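Aeromonas extracellular serine protease (Aeromonas sobria, PDB 3WQB) cleaves peptide bonds that follow two basic residues, one of them lysine, and is a probable potent virulence factor acting on host plasma proteins such as prekallikrein and fibrinogen. Local coordinates at residues A[218-223]-A[238-243]; A[230-235]-A[559-564]. The protein carries 1 engineered substitution. All blocks are in the same frame, centred on the assembly; numbering follows the deposited sequence.

Overall arrangement
Followed from the N terminus, the chain reaches 218-223, turns through the hairpin of strands 222-225 and 228-233, whose second strand runs into 230-235, and folds back as 238-243. Interaction 1 closes this short loop of 14 intervening residues inside the subtilisin domain. Interaction 2 starts within that loop, on 230-235, and waits 323 residues for its partner, strand 559-564 of the P-domain. The two contacts therefore cross along the sequence. They also touch in space: Ile223 and Leu230 are joined by backbone bonding, and Phe241 lies against Leu230 and Arg232. Together they join the neighbourhood of the predicted charge-relay residues, through one antiparallel sheet, to the C-terminal domain.

Interaction 1 of 2, residues A[218-223]-A[238-243]; sequences NGFNKI and KLPFEN
Asn218 and Glu242 are joined by a water that accepts from Asn218 N and donates to Glu242 OE2, 2.7 Å from the water oxygen. The Asn218 amide is bonded outside the two segments, OD1 to Thr335 N and ND2 to the backbone of another protein chain. It lies near engineered Ala336, at a predicted charge-relay position, and its place beside that site is consistent with the oxyanion-hole asparagine of subtilases. At Gly219 the backbones meet: Glu242 N donates to Gly219 O (2.8 Å) from 41° out of the carbonyl plane, while Glu242 CB packs on the bare glycine CA. Phe220 O takes Phe241 N (2.9 Å) and also a water that donates to Leu239 O, so two donors grip this carbonyl. With CG anti to the backbone nitrogen (chi1 -155°), the Phe220 ring swings back over the second segment. Pro240 CA sits over the centre of the Phe220 ring, 3.8 Å from its centroid and only 8° off the normal, a CH-pi contact; Lys238 O meets the ring edge at Phe220 CZ (3.5 Å). Arg267 adds a cation-pi interaction. Asn221 contributes its carbonyl oxygen, which approaches the Phe241 ring obliquely. Ile223 then divides its branches: its side chain crosses that of Phe241 at about a right angle, with Ile223 CG1 3.9 Å from Phe241 CE2, and Ile223 CG2 touches Glu242 OE1 (3.5 Å). That carboxylate is held by Ser181 at OE1 and by Ser272 at OE2, and Ser272 OG also bonds Gly219 N. Strand 228-233 flanks the contact: its Leu230 is bonded to the Ile223 backbone, and Leu230 and Arg232 pack against the Phe241 side chain, while Leu239 reaches Val379 and Val381 of strand 379-384.

Interaction 2 of 2, residues A[230-235]-A[559-564]; sequences LNRTGN and RQVSLL
Asn231 and Ser562 form the hydrogen-bonded pair at the centre of an antiparallel strand pairing, where strand 228-233 of the subtilisin domain and strand 559-565 of the P-domain meet in one four-stranded sheet. Ser562 N reaches Asn231 O at 2.8 Å, nearly in line with the C=O bond, whereas the return bond from Asn231 N to Ser562 O is longer, 3.2 Å. Packing is tight on the face carrying Leu230, Val561 and Leu563. Leu230 and Leu563 lie side by side with CD2 against CD2 (3.5 Å), and Leu563 goes on to Leu515 and Gln518 of helix 512-520. Val561, its CG1 anti to the backbone nitrogen (chi1 176°), presses that methyl on Asn231 O (3.4 Å) and turns CG2 to the Arg232 guanidinium. Arg232 continues this face, and its guanidinium meets that of Arg559. The two planes stand 83° apart, and Arg232 NH1 approaches Arg559 NE to 3.5 Å; Glu576 OE2 forms salt bridges with both atoms and probably offsets the like charges. Arg232 is fixed further by Phe507 O and Asn508 O, and Arg559 by Asp488, a calcium ligand of the P-domain. On the opposite face, which also carries Asn231 and Ser562, the end with Thr233 and Gln560 is exposed and looser. Thr233 CG2 merely rests beside Gln560 CB (3.6 Å), and Ser562 OG comes up to Thr233 CB. Thr233 N donates to Gln560 O, and a water bridges Thr233 O and Gln560 N. A different water donates to Gln560 O, 2.8 Å from the water oxygen, and accepts from Arg232 NH1 in the guanidinium plane.

Interaction 1 of 2, residues A[218-223]-A[238-243]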
loop_
_atom_site.group_PDB
_atom_site.type_symbol
_atom_site.label_atom_id
_atom_site.label_comp_id
_atom_site.label_asym_id
_atom_site.label_seq_id
_atom_site.Cartn_x
_atom_site.Cartn_y
_atom_site.Cartn_z
ATOM N N ASN A 218 -0.773 4.405 -7.121
ATOM C CA ASN A 218 -0.431 4.740 -8.499
ATOM C C ASN A 218 -0.508 6.238 -8.721
ATOM O O ASN A 218 -0.981 6.682 -9.771
ATOM C CB ASN A 218 -1.408 4.059 -9.466
ATOM C CG ASN A 218 -1.404 2.558 -9.340
ATOM O OD1 ASN A 218 -0.418 1.950 -8.906
ATOM N ND2 ASN A 218 -2.497 1.948 -9.746
ATOM N N GLY A 219 -0.025 7.005 -7.748
ATOM C CA GLY A 219 -0.210 8.449 -7.763
ATOM C C GLY A 219 1.023 9.282 -8.014
ATOM O O GLY A 219 1.073 10.433 -7.565
ATOM N N PHE A 220 2.016 8.761 -8.733
ATOM C CA PHE A 220 3.140 9.644 -9.066
ATOM C C PHE A 220 2.686 10.937 -9.736
ATOM O O PHE A 220 3.213 11.993 -9.432
ATOM C CB PHE A 220 4.227 8.967 -9.903
ATOM C CG PHE A 220 5.565 9.619 -9.739
ATOM C CD1 PHE A 220 5.916 10.735 -10.506
ATOM C CD2 PHE A 220 6.463 9.152 -8.782
ATOM C CE1 PHE A 220 7.153 11.371 -10.323
ATOM C CE2 PHE A 220 7.695 9.770 -8.597
ATOM C CZ PHE A 220 8.042 10.885 -9.370
ATOM N N ASN A 221 1.680 10.828 -10.600
ATOM C CA ASN A 221 1.211 11.959 -11.390
ATOM C C ASN A 221 -0.217 12.403 -11.073
ATOM O O ASN A 221 -0.521 13.602 -11.081
ATOM C CB ASN A 221 1.335 11.628 -12.882
ATOM C CG ASN A 221 2.755 11.278 -13.284
ATOM O OD1 ASN A 221 3.028 10.172 -13.766
ATOM N ND2 ASN A 221 3.667 12.212 -13.081
ATOM N N LYS A 222 -1.102 11.443 -10.808
ATOM C CA LYS A 222 -2.510 11.759 -10.603
ATOM C C LYS A 222 -3.113 10.886 -9.527
ATOM O O LYS A 222 -2.691 9.742 -9.331
ATOM C CB LYS A 222 -3.317 11.628 -11.913
ATOM C CG LYS A 222 -3.439 10.218 -12.472
ATOM C CD LYS A 222 -4.199 10.241 -13.791
ATOM C CE LYS A 222 -4.493 8.833 -14.314
ATOM N NZ LYS A 222 -5.174 8.900 -15.631
ATOM N N ILE A 223 -4.098 11.438 -8.829
ATOM C CA ILE A 223 -4.902 10.667 -7.893
ATOM C C ILE A 223 -6.374 10.829 -8.220
ATOM O O ILE A 223 -6.788 11.819 -8.836
ATOM C CB ILE A 223 -4.628 11.040 -6.411
ATOM C CG1 ILE A 223 -4.922 12.523 -6.133
ATOM C CG2 ILE A 223 -3.194 10.661 -6.029
ATOM C CD1 ILE A 223 -5.211 12.829 -4.667
ATOM N N LYS A 238 10.002 16.955 -10.458
ATOM C CA LYS A 238 9.427 15.626 -10.668
ATOM C C LYS A 238 9.369 14.816 -9.364
ATOM O O LYS A 238 9.976 13.752 -9.225
ATOM C CB LYS A 238 10.182 14.884 -11.771
ATOM C CG LYS A 238 10.068 15.567 -13.133
ATOM C CD LYS A 238 10.966 14.908 -14.169
ATOM C CE LYS A 238 10.845 15.585 -15.533
ATOM N NZ LYS A 238 9.556 15.288 -16.204
ATOM N N LEU A 239 8.617 15.352 -8.410
ATOM C CA LEU A 239 8.322 14.690 -7.144
ATOM C C LEU A 239 6.966 14.013 -7.243
ATOM O O LEU A 239 6.083 14.504 -7.942
ATOM C CB LEU A 239 8.286 15.732 -6.029
ATOM C CG LEU A 239 9.634 16.400 -5.731
ATOM C CD1 LEU A 239 9.479 17.534 -4.749
ATOM C CD2 LEU A 239 10.631 15.388 -5.199
ATOM N N PRO A 240 6.778 12.891 -6.531
ATOM C CA PRO A 240 5.481 12.224 -6.615
ATOM C C PRO A 240 4.356 13.110 -6.095
ATOM O O PRO A 240 4.522 13.828 -5.104
ATOM C CB PRO A 240 5.664 11.010 -5.693
ATOM C CG PRO A 240 6.719 11.448 -4.719
ATOM C CD PRO A 240 7.679 12.226 -5.571
ATOM N N PHE A 241 3.209 13.058 -6.756
ATOM C CA PHE A 241 2.041 13.732 -6.223
ATOM C C PHE A 241 1.591 12.969 -4.969
ATOM O O PHE A 241 1.363 13.557 -3.911
ATOM C CB PHE A 241 0.957 13.806 -7.306
ATOM C CG PHE A 241 -0.163 14.785 -7.017
ATOM C CD1 PHE A 241 0.079 16.018 -6.406
ATOM C CD2 PHE A 241 -1.466 14.482 -7.402
ATOM C CE1 PHE A 241 -0.970 16.919 -6.179
ATOM C CE2 PHE A 241 -2.515 15.376 -7.176
ATOM C CZ PHE A 241 -2.262 16.600 -6.570
ATOM N N GLU A 242 1.481 11.651 -5.089
ATOM C CA GLU A 242 1.215 10.795 -3.942
ATOM C C GLU A 242 2.497 10.179 -3.402
ATOM O O GLU A 242 3.057 9.257 -3.988
ATOM C CB GLU A 242 0.231 9.706 -4.336
ATOM C CG GLU A 242 -0.191 8.798 -3.216
ATOM C CD GLU A 242 -1.345 7.951 -3.627
ATOM O OE1 GLU A 242 -2.493 8.395 -3.414
ATOM O OE2 GLU A 242 -1.107 6.866 -4.196
ATOM N N ASN A 243 2.973 10.724 -2.291
ATOM C CA ASN A 243 3.972 10.045 -1.506
ATOM C C ASN A 243 3.271 8.886 -0.807
ATOM O O ASN A 243 2.148 9.042 -0.324
ATOM C CB ASN A 243 4.576 11.018 -0.504
ATOM C CG ASN A 243 5.713 10.421 0.271
ATOM O OD1 ASN A 243 5.508 9.547 1.113
ATOM N ND2 ASN A 243 6.923 10.900 0.016
HETATM O O HOH W 1 -2.924 5.948 -5.948
HETATM O O HOH W 2 4.749 14.200 -10.264
#

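Interaction 2 of 2, residues A[230-235]-A[559-564]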
loop_
_atom_site.group_PDB
_atom_site.type_symbol
_atom_site.label_atom_id
_atom_site.label_comp_id
_atom_site.label_asym_id
_atom_site.label_seq_id
_atom_site.Cartn_x
_atom_site.Cartn_y
_atom_site.Cartn_z
ATOM N N LEU A 230 -7.311 14.460 -9.767
ATOM C CA LEU A 230 -6.439 15.613 -9.543
ATOM C C LEU A 230 -5.031 15.340 -10.039
ATOM O O LEU A 230 -4.498 14.248 -9.847
ATOM C CB LEU A 230 -6.362 15.981 -8.054
ATOM C CG LEU A 230 -7.637 16.318 -7.290
ATOM C CD1 LEU A 230 -8.301 15.037 -6.781
ATOM C CD2 LEU A 230 -7.295 17.254 -6.122
ATOM N N ASN A 231 -4.425 16.347 -10.661
ATOM C CA ASN A 231 -3.017 16.300 -11.037
ATOM C C ASN A 231 -2.475 17.719 -11.079
ATOM O O ASN A 231 -3.234 18.659 -11.318
ATOM C CB ASN A 231 -2.825 15.622 -12.405
ATOM C CG ASN A 231 -3.366 16.457 -13.559
ATOM O OD1 ASN A 231 -4.567 16.493 -13.807
ATOM N ND2 ASN A 231 -2.470 17.129 -14.266
ATOM N N ARG A 232 -1.176 17.868 -10.844
ATOM C CA ARG A 232 -0.530 19.170 -10.943
ATOM C C ARG A 232 -0.370 19.545 -12.397
ATOM O O ARG A 232 -0.079 18.703 -13.243
ATOM C CB ARG A 232 0.836 19.170 -10.251
ATOM C CG ARG A 232 0.729 18.912 -8.759
ATOM C CD ARG A 232 1.999 19.269 -8.005
ATOM N NE ARG A 232 1.763 19.250 -6.559
ATOM C CZ ARG A 232 1.155 20.233 -5.895
ATOM N NH1 ARG A 232 0.751 21.325 -6.541
ATOM N NH2 ARG A 232 0.963 20.148 -4.589
ATOM N N THR A 233 -0.589 20.820 -12.682
ATOM C CA THR A 233 -0.260 21.365 -13.987
ATOM C C THR A 233 0.972 22.235 -13.798
ATOM O O THR A 233 1.296 22.625 -12.679
ATOM C CB THR A 233 -1.443 22.142 -14.600
ATOM O OG1 THR A 233 -1.074 22.631 -15.898
ATOM C CG2 THR A 233 -1.866 23.305 -13.722
ATOM N N GLY A 234 1.686 22.497 -14.882
ATOM C CA GLY A 234 2.861 23.340 -14.804
ATOM C C GLY A 234 4.141 22.547 -14.899
ATOM O O GLY A 234 4.137 21.367 -15.260
ATOM N N ASN A 235 5.240 23.212 -14.564
ATOM C CA ASN A 235 6.567 22.640 -14.721
ATOM C C ASN A 235 7.324 22.512 -13.404
ATOM O O ASN A 235 8.491 22.901 -13.299
ATOM C CB ASN A 235 7.374 23.446 -15.740
ATOM C CG ASN A 235 6.846 23.296 -17.160
ATOM O OD1 ASN A 235 6.216 22.285 -17.512
ATOM N ND2 ASN A 235 7.094 24.310 -17.990
ATOM N N ARG A 559 0.946 27.556 -7.113
ATOM C CA ARG A 559 0.864 26.336 -7.888
ATOM C C ARG A 559 -0.567 26.128 -8.317
ATOM O O ARG A 559 -1.500 26.574 -7.643
ATOM C CB ARG A 559 1.312 25.135 -7.051
ATOM C CG ARG A 559 2.792 25.148 -6.677
ATOM C CD ARG A 559 3.190 23.865 -5.967
ATOM N NE ARG A 559 2.529 23.696 -4.671
ATOM C CZ ARG A 559 2.970 24.174 -3.509
ATOM N NH1 ARG A 559 4.096 24.874 -3.439
ATOM N NH2 ARG A 559 2.273 23.933 -2.404
ATOM N N GLN A 560 -0.739 25.440 -9.438
ATOM C CA GLN A 560 -2.067 25.097 -9.898
ATOM C C GLN A 560 -2.255 23.595 -10.039
ATOM O O GLN A 560 -1.325 22.861 -10.385
ATOM C CB GLN A 560 -2.378 25.804 -11.212
ATOM C CG GLN A 560 -2.542 27.318 -11.084
ATOM C CD GLN A 560 -2.930 27.935 -12.391
ATOM O OE1 GLN A 560 -2.682 27.356 -13.437
ATOM N NE2 GLN A 560 -3.547 29.107 -12.348
ATOM N N VAL A 561 -3.480 23.166 -9.762
ATOM C CA VAL A 561 -3.854 21.766 -9.798
ATOM C C VAL A 561 -5.107 21.649 -10.654
ATOM O O VAL A 561 -6.055 22.416 -10.479
ATOM C CB VAL A 561 -4.126 21.239 -8.370
ATOM C CG1 VAL A 561 -4.612 19.794 -8.393
ATOM C CG2 VAL A 561 -2.866 21.367 -7.506
ATOM N N SER A 562 -5.096 20.695 -11.576
ATOM C CA SER A 562 -6.235 20.424 -12.442
ATOM C C SER A 562 -7.186 19.468 -11.721
ATOM O O SER A 562 -6.763 18.412 -11.209
ATOM C CB SER A 562 -5.766 19.807 -13.769
ATOM O OG SER A 562 -4.737 20.578 -14.389
ATOM N N LEU A 563 -8.456 19.852 -11.669
ATOM C CA LEU A 563 -9.519 19.056 -11.076
ATOM C C LEU A 563 -10.473 18.595 -12.171
ATOM O O LEU A 563 -11.059 19.422 -12.877
ATOM C CB LEU A 563 -10.299 19.872 -10.039
ATOM C CG LEU A 563 -9.557 20.690 -8.984
ATOM C CD1 LEU A 563 -10.506 21.678 -8.341
ATOM C CD2 LEU A 563 -8.973 19.755 -7.949
ATOM N N LEU A 564 -10.623 17.283 -12.319
ATOM C CA LEU A 564 -11.558 16.710 -13.290
ATOM C C LEU A 564 -12.738 16.082 -12.584
ATOM O O LEU A 564 -12.565 15.164 -11.788
ATOM C CB LEU A 564 -10.859 15.664 -14.164
ATOM C CG LEU A 564 -11.708 14.788 -15.096
ATOM C CD1 LEU A 564 -12.328 15.627 -16.213
ATOM C CD2 LEU A 564 -10.862 13.668 -15.686
HETATM O O HOH W 3 1.103 22.358 -9.169
HETATM O O HOH W 4 1.508 25.048 -11.160
#